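PDB 6QE2: monoacylglycerol lipase from Palaeococcus ferrophilus, which probably hydrolyses monoacylglycerols to a free fatty acid and glycerol, as a monoacylglycerol lipase of the alpha/beta-hydrolase fold. Local coordinates for residues K119-S122 / F123-A126; R212-F215 / E216-K219. All blocks are in the same frame, centred on the assembly; numbering follows the deposited sequence.

Interaction 1 of 2, residues K119-S122 / F123-A126; sequences KTPS and FMVA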
ATOM      1  N   LYS A 119     -16.039 -10.352   1.823  1.00 33.14           N
ATOM      2  CA  LYS A 119     -15.676 -11.716   1.464  1.00 34.26           C
ATOM      3  C   LYS A 119     -14.887 -12.410   2.565  1.00 36.35           C
ATOM      4  O   LYS A 119     -14.751 -13.639   2.533  1.00 38.84           O
ATOM      5  CB  LYS A 119     -14.874 -11.719   0.162  1.00 33.96           C
ATOM      6  CG  LYS A 119     -15.656 -11.230  -1.041  1.00 39.25           C
ATOM      7  CD  LYS A 119     -16.921 -12.053  -1.241  1.00 46.83           C
ATOM      8  CE  LYS A 119     -17.718 -11.563  -2.439  1.00 58.02           C
ATOM      9  NZ  LYS A 119     -18.897 -12.430  -2.720  1.00 56.19           N
ATOM     10  N   THR A 120     -14.323 -11.654   3.510  1.00 31.41           N
ATOM     11  CA  THR A 120     -13.548 -12.245   4.591  1.00 30.02           C
ATOM     12  C   THR A 120     -14.469 -12.482   5.779  1.00 32.59           C
ATOM     13  O   THR A 120     -14.894 -11.511   6.423  1.00 32.15           O
ATOM     14  CB  THR A 120     -12.397 -11.336   4.991  1.00 33.81           C
ATOM     15  OG1 THR A 120     -11.610 -11.012   3.835  1.00 34.72           O
ATOM     16  CG2 THR A 120     -11.512 -12.025   6.009  1.00 32.06           C
ATOM     17  N   PRO A 121     -14.796 -13.728   6.117  1.00 33.16           N
ATOM     18  CA  PRO A 121     -15.672 -13.967   7.268  1.00 30.87           C
ATOM     19  C   PRO A 121     -15.019 -13.523   8.570  1.00 32.37           C
ATOM     20  O   PRO A 121     -13.796 -13.544   8.719  1.00 29.91           O
ATOM     21  CB  PRO A 121     -15.906 -15.482   7.235  1.00 32.95           C
ATOM     22  CG  PRO A 121     -14.776 -16.034   6.442  1.00 45.86           C
ATOM     23  CD  PRO A 121     -14.393 -14.977   5.447  1.00 36.71           C
ATOM     24  N   SER A 122     -15.865 -13.135   9.529  1.00 33.74           N
ATOM     25  CA  SER A 122     -15.364 -12.617  10.799  1.00 34.63           C
ATOM     26  C   SER A 122     -14.520 -13.644  11.543  1.00 36.52           C
ATOM     27  O   SER A 122     -13.578 -13.271  12.253  1.00 36.94           O
ATOM     28  CB  SER A 122     -16.530 -12.159  11.677  1.00 46.12           C
ATOM     29  OG  SER A 122     -17.413 -13.233  11.942  1.00 50.52           O
ATOM     30  N   PHE A 123     -14.833 -14.935  11.407  1.00 30.10           N
ATOM     31  CA  PHE A 123     -14.023 -15.926  12.105  1.00 32.31           C
ATOM     32  C   PHE A 123     -12.608 -15.999  11.551  1.00 34.76           C
ATOM     33  O   PHE A 123     -11.703 -16.439  12.266  1.00 34.16           O
ATOM     34  CB  PHE A 123     -14.691 -17.307  12.071  1.00 39.17           C
ATOM     35  CG  PHE A 123     -14.709 -17.970  10.713  1.00 36.10           C
ATOM     36  CD1 PHE A 123     -13.601 -18.663  10.245  1.00 49.68           C
ATOM     37  CD2 PHE A 123     -15.852 -17.951   9.935  1.00 50.89           C
ATOM     38  CE1 PHE A 123     -13.625 -19.286   9.014  1.00 45.69           C
ATOM     39  CE2 PHE A 123     -15.879 -18.580   8.703  1.00 48.13           C
ATOM     40  CZ  PHE A 123     -14.763 -19.245   8.244  1.00 36.08           C
ATOM     41  N   MET A 124     -12.396 -15.574  10.302  1.00 32.74           N
ATOM     42  CA  MET A 124     -11.046 -15.581   9.749  1.00 34.04           C
ATOM     43  C   MET A 124     -10.164 -14.553  10.444  1.00 34.40           C
ATOM     44  O   MET A 124      -8.965 -14.787  10.652  1.00 35.47           O
ATOM     45  CB  MET A 124     -11.101 -15.313   8.246  1.00 41.33           C
ATOM     46  CG  MET A 124      -9.950 -15.925   7.490  1.00 51.86           C
ATOM     47  SD  MET A 124      -9.985 -17.708   7.685  1.00 63.72           S
ATOM     48  CE  MET A 124     -11.409 -18.119   6.693  1.00 48.80           C
ATOM     49  N   VAL A 125     -10.749 -13.418  10.832  1.00 35.19           N
ATOM     50  CA  VAL A 125     -10.015 -12.426  11.611  1.00 36.72           C
ATOM     51  C   VAL A 125      -9.627 -13.004  12.967  1.00 35.08           C
ATOM     52  O   VAL A 125      -8.487 -12.862  13.420  1.00 35.20           O
ATOM     53  CB  VAL A 125     -10.841 -11.135  11.754  1.00 39.33           C
ATOM     54  CG1 VAL A 125     -10.133 -10.143  12.654  1.00 36.44           C
ATOM     55  CG2 VAL A 125     -11.089 -10.521  10.384  1.00 41.89           C
ATOM     56  N   ALA A 126     -10.575 -13.668  13.635  1.00 36.90           N
ATOM     57  CA  ALA A 126     -10.274 -14.284  14.922  1.00 32.67           C
ATOM     58  C   ALA A 126      -9.255 -15.407  14.775  1.00 33.04           C
ATOM     59  O   ALA A 126      -8.394 -15.589  15.642  1.00 34.39           O
ATOM     60  CB  ALA A 126     -11.561 -14.804  15.568  1.00 30.16           C
TER
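Pro121 packs against the ring of Phe123 and the tip of Met124 in a local, surface contact where a loop runs into the first turn of helix 122-134. The proline meets the phenylalanine over one face of the ring. Its CG stands 4.0 Å from the ring centroid of Phe123, 29° off the ring normal, in a CH-pi contact. Pro121 CB also touches the ring, 3.4 Å from Phe123 CE2. This fold-back follows from the first torsion of Phe123, at 70°, which sets CG between the backbone N and the carbonyl carbon. Such a torsion is rare deep within a helix, where the preceding turn blocks it, but can be accommodated in a first turn. Met124 approaches the proline by another path. Its chain bends at chi2 and chi3 and turns back, so that CE ends 4.0 Å from Pro121 CG. Thr120 adds its methyl, CG2, 4.0 Å from Met124 CB, the two side chains crossing at about a right angle.

Helix 122-134 comes after strand 106-110 and before strand 195-200. In monoacylglycerol lipases this is where the cap over the core sheet is inserted, so the helix probably belongs to the cap. Met124 also touches a bound lauryl dimethylamine-N-oxide.

The backbone shows how the helix starts. Met124 N donates to Pro121 O at 2.9 Å, an i to i+3 bond. Ser122 O receives two weak bonds, from Val125 N at 3.2 Å and from Ala126 N at 3.3 Å. The second is the straighter, at 164°, and has the i to i+4 spacing of an alpha-helix. Farther back, Lys116 NZ bonds to Thr120 O within the approaching loop.

Interaction 2 of 2, residues R212-F215 / E216-K219; sequences RRLF and EELK
The guanidinium of Arg213 takes Glu216 OE1 at its edge, almost exactly in its plane, while that oxygen is approached from above the carboxylate plane. The two flat groups stand 79° apart. Arg213 NH2 is 2.6 Å from Glu216 OE1, in a salt bridge with a nearly straight hydrogen bond of 165°. NH1 reaches the same oxygen weakly, at 3.2 Å. Both side chains lie side by side and point the same way. Arg213 bends at chi2 and chi3 to bring its end alongside the glutamate one turn on.

The other oxygen, Glu216 OE2, accepts a hydrogen bond from a water 3.1 Å away, and that water also donates to Arg212 O. The pair lies near the end of helix 209-217, the crossover helix of the beta-alpha-beta unit between strands 195-200 and 223-228. Glu217 N bonds to Arg213 O at 3.0 Å. Leu218 N bonds to Leu214 O at 2.9 Å, just where Leu218 leaves helical geometry. Beside this bond the leucines meet on the buried side, with Leu214 CG 4.3 Å from Leu218 CG.

Phe215 lies on Ile225 of strand 223-228 and makes a cation-pi contact with Lys223. The carboxylate of Glu217 instead turns to His185, which bonds OE2. Arg213 has a second acid partner, Glu209, through NE.

Two carboxylates thus share the charge of Arg213, an arrangement that would favour ionised acids and limit rotation of its guanidinium.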
ATOM      1  N   ARG A 212     -13.012   6.558   3.996  1.00 24.08           N
ATOM      2  CA  ARG A 212     -13.902   7.647   4.346  1.00 20.73           C
ATOM      3  C   ARG A 212     -13.894   7.865   5.851  1.00 20.37           C
ATOM      4  O   ARG A 212     -13.909   8.988   6.292  1.00 25.57           O
ATOM      5  CB  ARG A 212     -15.321   7.409   3.829  1.00 21.99           C
ATOM      6  CG  ARG A 212     -15.416   7.193   2.332  1.00 21.29           C
ATOM      7  CD  ARG A 212     -16.854   7.188   1.834  1.00 28.92           C
ATOM      8  NE  ARG A 212     -16.941   6.808   0.431  1.00 25.69           N
ATOM      9  CZ  ARG A 212     -17.387   5.639   0.003  1.00 30.31           C
ATOM     10  NH1 ARG A 212     -17.811   4.739   0.866  1.00 33.01           N
ATOM     11  NH2 ARG A 212     -17.422   5.370  -1.286  1.00 32.41           N
ATOM     12  N   ARG A 213     -13.901   6.795   6.639  1.00 24.72           N
ATOM     13  CA  ARG A 213     -13.836   6.953   8.085  1.00 29.19           C
ATOM     14  C   ARG A 213     -12.511   7.555   8.515  1.00 29.45           C
ATOM     15  O   ARG A 213     -12.460   8.415   9.358  1.00 25.98           O
ATOM     16  CB  ARG A 213     -14.033   5.637   8.819  1.00 25.00           C
ATOM     17  CG  ARG A 213     -15.374   4.978   8.625  1.00 27.76           C
ATOM     18  CD  ARG A 213     -16.524   5.809   9.157  1.00 34.60           C
ATOM     19  NE  ARG A 213     -17.153   6.545   8.078  1.00 39.53           N
ATOM     20  CZ  ARG A 213     -17.260   7.862   8.043  1.00 43.23           C
ATOM     21  NH1 ARG A 213     -17.830   8.448   7.002  1.00 38.23           N
ATOM     22  NH2 ARG A 213     -16.813   8.584   9.055  1.00 39.42           N
ATOM     23  N   LEU A 214     -11.430   7.103   7.898  1.00 26.90           N
ATOM     24  CA  LEU A 214     -10.109   7.602   8.233  1.00 26.10           C
ATOM     25  C   LEU A 214      -9.994   9.090   7.938  1.00 21.38           C
ATOM     26  O   LEU A 214      -9.436   9.831   8.718  1.00 29.24           O
ATOM     27  CB  LEU A 214      -9.013   6.851   7.486  1.00 23.32           C
ATOM     28  CG  LEU A 214      -7.612   7.333   7.856  1.00 27.59           C
ATOM     29  CD1 LEU A 214      -7.282   6.961   9.282  1.00 28.78           C
ATOM     30  CD2 LEU A 214      -6.570   6.779   6.915  1.00 23.48           C
ATOM     31  N   PHE A 215     -10.575   9.526   6.832  1.00 23.55           N
ATOM     32  CA  PHE A 215     -10.512  10.916   6.447  1.00 28.57           C
ATOM     33  C   PHE A 215     -11.133  11.787   7.535  1.00 26.50           C
ATOM     34  O   PHE A 215     -10.574  12.793   7.919  1.00 29.94           O
ATOM     35  CB  PHE A 215     -11.263  11.093   5.137  1.00 25.36           C
ATOM     36  CG  PHE A 215     -11.272  12.496   4.628  1.00 28.61           C
ATOM     37  CD1 PHE A 215     -10.214  12.979   3.900  1.00 30.13           C
ATOM     38  CD2 PHE A 215     -12.344  13.325   4.868  1.00 34.50           C
ATOM     39  CE1 PHE A 215     -10.220  14.262   3.422  1.00 30.15           C
ATOM     40  CE2 PHE A 215     -12.357  14.614   4.391  1.00 34.50           C
ATOM     41  CZ  PHE A 215     -11.291  15.081   3.668  1.00 27.39           C
ATOM     42  N   GLU A 216     -12.284  11.378   8.040  1.00 26.97           N
ATOM     43  CA  GLU A 216     -12.958  12.091   9.114  1.00 27.30           C
ATOM     44  C   GLU A 216     -12.209  11.997  10.444  1.00 32.04           C
ATOM     45  O   GLU A 216     -12.302  12.874  11.275  1.00 33.87           O
ATOM     46  CB  GLU A 216     -14.421  11.661   9.196  1.00 26.50           C
ATOM     47  CG  GLU A 216     -15.014  11.604   7.804  1.00 32.40           C
ATOM     48  CD  GLU A 216     -16.519  11.662   7.746  1.00 50.62           C
ATOM     49  OE1 GLU A 216     -17.181  11.088   8.621  1.00 49.72           O
ATOM     50  OE2 GLU A 216     -17.032  12.270   6.795  1.00 47.23           O
ATOM     51  N   GLU A 217     -11.467  10.915  10.632  1.00 29.97           N
ATOM     52  CA  GLU A 217     -10.725  10.694  11.862  1.00 28.35           C
ATOM     53  C   GLU A 217      -9.435  11.497  11.904  1.00 31.67           C
ATOM     54  O   GLU A 217      -8.936  11.816  12.962  1.00 32.01           O
ATOM     55  CB  GLU A 217     -10.414   9.209  12.037  1.00 30.78           C
ATOM     56  CG  GLU A 217     -11.597   8.395  12.513  1.00 31.29           C
ATOM     57  CD  GLU A 217     -11.488   6.930  12.155  1.00 41.92           C
ATOM     58  OE1 GLU A 217     -12.317   6.139  12.620  1.00 35.93           O
ATOM     59  OE2 GLU A 217     -10.577   6.575  11.404  1.00 34.29           O
ATOM     60  N   LEU A 218      -8.892  11.820  10.742  1.00 28.26           N
ATOM     61  CA  LEU A 218      -7.662  12.581  10.691  1.00 32.55           C
ATOM     62  C   LEU A 218      -7.861  13.985  11.235  1.00 36.43           C
ATOM     63  O   LEU A 218      -8.920  14.565  11.076  1.00 34.39           O
ATOM     64  CB  LEU A 218      -7.161  12.685   9.261  1.00 25.87           C
ATOM     65  CG  LEU A 218      -6.679  11.433   8.547  1.00 28.60           C
ATOM     66  CD1 LEU A 218      -6.563  11.733   7.069  1.00 24.10           C
ATOM     67  CD2 LEU A 218      -5.350  10.965   9.105  1.00 24.12           C
ATOM     68  N   LYS A 219      -6.825  14.520  11.868  1.00 35.02           N
ATOM     69  CA  LYS A 219      -6.868  15.868  12.411  1.00 36.03           C
ATOM     70  C   LYS A 219      -6.018  16.823  11.593  1.00 42.61           C
ATOM     71  O   LYS A 219      -6.167  18.028  11.701  1.00 39.05           O
ATOM     72  CB  LYS A 219      -6.436  15.889  13.868  1.00 40.76           C
ATOM     73  CG  LYS A 219      -7.505  15.381  14.814  1.00 50.58           C
ATOM     74  CD  LYS A 219      -8.817  16.123  14.632  1.00 50.12           C
ATOM     75  CE  LYS A 219     -10.008  15.219  14.898  1.00 51.94           C
ATOM     76  NZ  LYS A 219     -10.625  14.757  13.624  1.00 49.81           N
TER
HETATM   77  O   HOH W   1     -15.423  10.814   4.514  1.00 41.49           O

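How the interactions relate
Interactions 1 and 2 do not touch. Their centres are 24 Å apart and their nearest atoms about 15 Å. Interaction 1 starts a helix of the probable cap, while interaction 2 ends a helix packed on the core sheet. The loop after strand 106-110 connects them: its Leu114 touches Leu214, and farther on it becomes 119-122. Bound detergent gives a common reference. The side chain of Met124 is about 4 Å from the bound lauryl dimethylamine-N-oxide. The side chain of Leu214 is about 14 Å from a bound lauryl dimethylamine-N-oxide. If the detergent marks the acyl-binding pocket, interaction 1 borders it and interaction 2 stands back from it.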